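Local coordinates for Tautomerase_3 domain-containing protein (Corynebacterium halotolerans YIM 70093 = DSM 44683, PDB 7M58), which belongs to the cis-3-chloroacrylic acid dehalogenase (cis-CaaD) family of the tautomerase superfamily and is probably a hydrolase acting on small carboxylate substrates, at residues I69-R73 with L119-E125. Numbering follows the deposited sequence.
Sequences IRSGR and LPEPGKE. With SO4 (sulfate ion), chain D.
L119 only approaches R70, its CB 4.4 Å from R70 CD; M112 touches both side chains. The carbonyl of P120 accepts a hydrogen bond from R70 NH1 (2.7 Å to O, nearly straight at 163°); the donor lies above the carbonyl plane, yet the oxygen sits in the guanidinium plane. E121 opens a type II turn that closes with K124 N bonding back to E121 O, and P122 in that turn does most of the packing. Its CA covers one face of the R70 guanidinium, its CB lies 3.5 Å from R73 CZ over a face of that group, and its CG reaches the S71 carbonyl oxygen. E125 starts helix 125-129. A bend at chi2 (87°) brings its carboxylate back to G123 N, which bonds it weakly, and to R70, where OE2 takes NH2 at 2.8 Å through its anti lone pair, guanidinium and carboxylate planes 80° apart. A long salt bridge, 4.0 Å, links R73 NH2 to E125 OE2. A sulfate, probably a crystallisation ion, lies at the R70 guanidinium edge, in plane; R70 N and R73 NE both bond its O1, the latter at 3.1 Å. H28 binds it too, and this anion pocket may mark where a cis-CaaD-family substrate carboxylate sits.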
ATOM      1  N   ILE A  69       5.458  -2.198  -9.114  1.00 28.66           N
ATOM      2  CA  ILE A  69       6.369  -2.583 -10.185  1.00 28.43           C
ATOM      3  C   ILE A  69       7.464  -1.525 -10.305  1.00 28.96           C
ATOM      4  O   ILE A  69       7.328  -0.385  -9.847  1.00 28.13           O
ATOM      5  CB  ILE A  69       5.662  -2.763 -11.542  1.00 33.57           C
ATOM      6  CG1 ILE A  69       5.285  -1.393 -12.123  1.00 26.76           C
ATOM      7  CG2 ILE A  69       4.453  -3.700 -11.417  1.00 26.26           C
ATOM      8  CD1 ILE A  69       4.917  -1.465 -13.573  1.00 23.93           C
ATOM      9  N   ARG A  70       8.560  -1.912 -10.938  1.00 31.02           N
ATOM     10  CA  ARG A  70       9.661  -0.986 -11.159  1.00 30.57           C
ATOM     11  C   ARG A  70       9.296   0.089 -12.174  1.00 29.70           C
ATOM     12  O   ARG A  70       8.602  -0.168 -13.163  1.00 28.87           O
ATOM     13  CB  ARG A  70      10.886  -1.755 -11.640  1.00 28.51           C
ATOM     14  CG  ARG A  70      11.698  -2.291 -10.518  1.00 25.54           C
ATOM     15  CD  ARG A  70      12.743  -3.274 -10.972  1.00 32.00           C
ATOM     16  NE  ARG A  70      12.142  -4.393 -11.689  1.00 33.83           N
ATOM     17  CZ  ARG A  70      12.819  -5.231 -12.467  1.00 32.20           C
ATOM     18  NH1 ARG A  70      14.126  -5.087 -12.619  1.00 31.04           N
ATOM     19  NH2 ARG A  70      12.182  -6.206 -13.102  1.00 32.88           N
ATOM     20  N   SER A  71       9.753   1.310 -11.916  1.00 29.34           N
ATOM     21  CA  SER A  71       9.632   2.347 -12.930  1.00 33.86           C
ATOM     22  C   SER A  71      10.645   2.108 -14.052  1.00 33.11           C
ATOM     23  O   SER A  71      11.620   1.360 -13.900  1.00 28.67           O
ATOM     24  CB  SER A  71       9.792   3.732 -12.303  1.00 31.92           C
ATOM     25  OG  SER A  71      10.732   3.695 -11.258  1.00 35.97           O
ATOM     26  N   GLY A  72      10.370   2.712 -15.215  1.00 29.27           N
ATOM     27  CA  GLY A  72      11.224   2.585 -16.384  1.00 29.91           C
ATOM     28  C   GLY A  72      10.651   1.743 -17.504  1.00 34.73           C
ATOM     29  O   GLY A  72      11.318   1.568 -18.534  1.00 37.69           O
ATOM     30  N   ARG A  73       9.431   1.239 -17.346  1.00 37.10           N
ATOM     31  CA  ARG A  73       8.773   0.415 -18.351  1.00 38.15           C
ATOM     32  C   ARG A  73       8.025   1.307 -19.334  1.00 38.86           C
ATOM     33  O   ARG A  73       7.628   2.433 -19.004  1.00 38.72           O
ATOM     34  CB  ARG A  73       7.795  -0.567 -17.692  1.00 34.65           C
ATOM     35  CG  ARG A  73       8.383  -1.421 -16.575  1.00 34.23           C
ATOM     36  CD  ARG A  73       8.302  -2.890 -16.940  1.00 33.82           C
ATOM     37  NE  ARG A  73       9.024  -3.713 -15.992  1.00 34.07           N
ATOM     38  CZ  ARG A  73       9.650  -4.834 -16.318  1.00 36.73           C
ATOM     39  NH1 ARG A  73       9.645  -5.263 -17.573  1.00 36.45           N
ATOM     40  NH2 ARG A  73      10.283  -5.527 -15.385  1.00 37.88           N
ATOM     41  N   LEU A 119      17.386  -4.384  -6.439  1.00 25.84           N
ATOM     42  CA  LEU A 119      16.947  -4.800  -7.764  1.00 28.21           C
ATOM     43  C   LEU A 119      17.435  -3.814  -8.813  1.00 30.93           C
ATOM     44  O   LEU A 119      17.630  -2.633  -8.516  1.00 30.45           O
ATOM     45  CB  LEU A 119      15.428  -4.886  -7.833  1.00 26.14           C
ATOM     46  CG  LEU A 119      14.790  -6.102  -7.173  1.00 37.79           C
ATOM     47  CD1 LEU A 119      13.363  -6.315  -7.662  1.00 31.43           C
ATOM     48  CD2 LEU A 119      15.627  -7.348  -7.442  1.00 30.67           C
ATOM     49  N   PRO A 120      17.672  -4.264 -10.038  1.00 32.33           N
ATOM     50  CA  PRO A 120      18.125  -3.334 -11.070  1.00 28.16           C
ATOM     51  C   PRO A 120      16.970  -2.736 -11.844  1.00 33.18           C
ATOM     52  O   PRO A 120      15.807  -3.132 -11.686  1.00 33.36           O
ATOM     53  CB  PRO A 120      18.964  -4.228 -11.979  1.00 30.36           C
ATOM     54  CG  PRO A 120      18.136  -5.503 -11.976  1.00 31.68           C
ATOM     55  CD  PRO A 120      17.589  -5.640 -10.562  1.00 28.88           C
ATOM     56  N   GLU A 121      17.341  -1.795 -12.712  1.00 42.21           N
ATOM     57  CA  GLU A 121      16.540  -1.407 -13.865  1.00 39.89           C
ATOM     58  C   GLU A 121      15.848  -2.576 -14.567  1.00 40.18           C
ATOM     59  O   GLU A 121      16.444  -3.654 -14.743  1.00 39.30           O
ATOM     60  CB  GLU A 121      17.464  -0.760 -14.882  1.00 45.36           C
ATOM     61  CG  GLU A 121      16.855  -0.493 -16.202  1.00 57.78           C
ATOM     62  CD  GLU A 121      17.722   0.317 -17.111  1.00 67.89           C
ATOM     63  OE1 GLU A 121      18.444   1.181 -16.586  1.00 72.48           O
ATOM     64  OE2 GLU A 121      17.903  -0.078 -18.313  1.00 72.67           O
ATOM     65  N   PRO A 122      14.597  -2.370 -15.012  1.00 40.92           N
ATOM     66  CA  PRO A 122      13.906  -3.379 -15.827  1.00 43.64           C
ATOM     67  C   PRO A 122      14.654  -3.595 -17.123  1.00 39.73           C
ATOM     68  O   PRO A 122      15.091  -2.641 -17.757  1.00 44.06           O
ATOM     69  CB  PRO A 122      12.510  -2.791 -16.067  1.00 31.87           C
ATOM     70  CG  PRO A 122      12.618  -1.369 -15.615  1.00 33.24           C
ATOM     71  CD  PRO A 122      13.705  -1.266 -14.626  1.00 32.09           C
ATOM     72  N   GLY A 123      14.816  -4.858 -17.498  1.00 43.17           N
ATOM     73  CA  GLY A 123      15.587  -5.227 -18.662  1.00 37.97           C
ATOM     74  C   GLY A 123      17.017  -5.637 -18.366  1.00 40.33           C
ATOM     75  O   GLY A 123      17.666  -6.235 -19.230  1.00 43.65           O
ATOM     76  N   LYS A 124      17.537  -5.283 -17.193  1.00 34.98           N
ATOM     77  CA  LYS A 124      18.888  -5.632 -16.783  1.00 36.41           C
ATOM     78  C   LYS A 124      18.934  -6.832 -15.837  1.00 34.99           C
ATOM     79  O   LYS A 124      19.818  -6.908 -14.978  1.00 31.07           O
ATOM     80  CB  LYS A 124      19.546  -4.406 -16.156  1.00 38.07           C
ATOM     81  CG  LYS A 124      19.705  -3.282 -17.159  1.00 39.51           C
ATOM     82  CD  LYS A 124      21.067  -3.350 -17.866  1.00 40.33           C
ATOM     83  CE  LYS A 124      20.970  -2.818 -19.292  1.00 52.90           C
ATOM     84  NZ  LYS A 124      20.024  -1.653 -19.459  1.00 52.99           N
ATOM     85  N   GLU A 125      17.974  -7.753 -15.941  1.00 35.32           N
ATOM     86  CA  GLU A 125      17.932  -8.868 -15.001  1.00 32.67           C
ATOM     87  C   GLU A 125      19.074  -9.859 -15.222  1.00 31.80           C
ATOM     88  O   GLU A 125      19.526 -10.479 -14.256  1.00 35.83           O
ATOM     89  CB  GLU A 125      16.590  -9.594 -15.088  1.00 35.05           C
ATOM     90  CG  GLU A 125      15.423  -8.812 -14.517  1.00 36.46           C
ATOM     91  CD  GLU A 125      14.786  -7.875 -15.522  1.00 40.69           C
ATOM     92  OE1 GLU A 125      15.129  -7.994 -16.717  1.00 41.66           O
ATOM     93  OE2 GLU A 125      13.936  -7.036 -15.123  1.00 40.42           O
TER
HETATM   94  S   SO4 D 201       8.874  -5.302 -12.145  1.00 32.45           S
HETATM   95  O1  SO4 D 201       8.978  -3.977 -12.895  1.00 34.12           O
HETATM   96  O2  SO4 D 201       7.534  -5.394 -11.481  1.00 33.73           O
HETATM   97  O3  SO4 D 201       9.970  -5.427 -11.105  1.00 39.24           O
HETATM   98  O4  SO4 D 201       8.868  -6.481 -13.090  1.00 31.01           O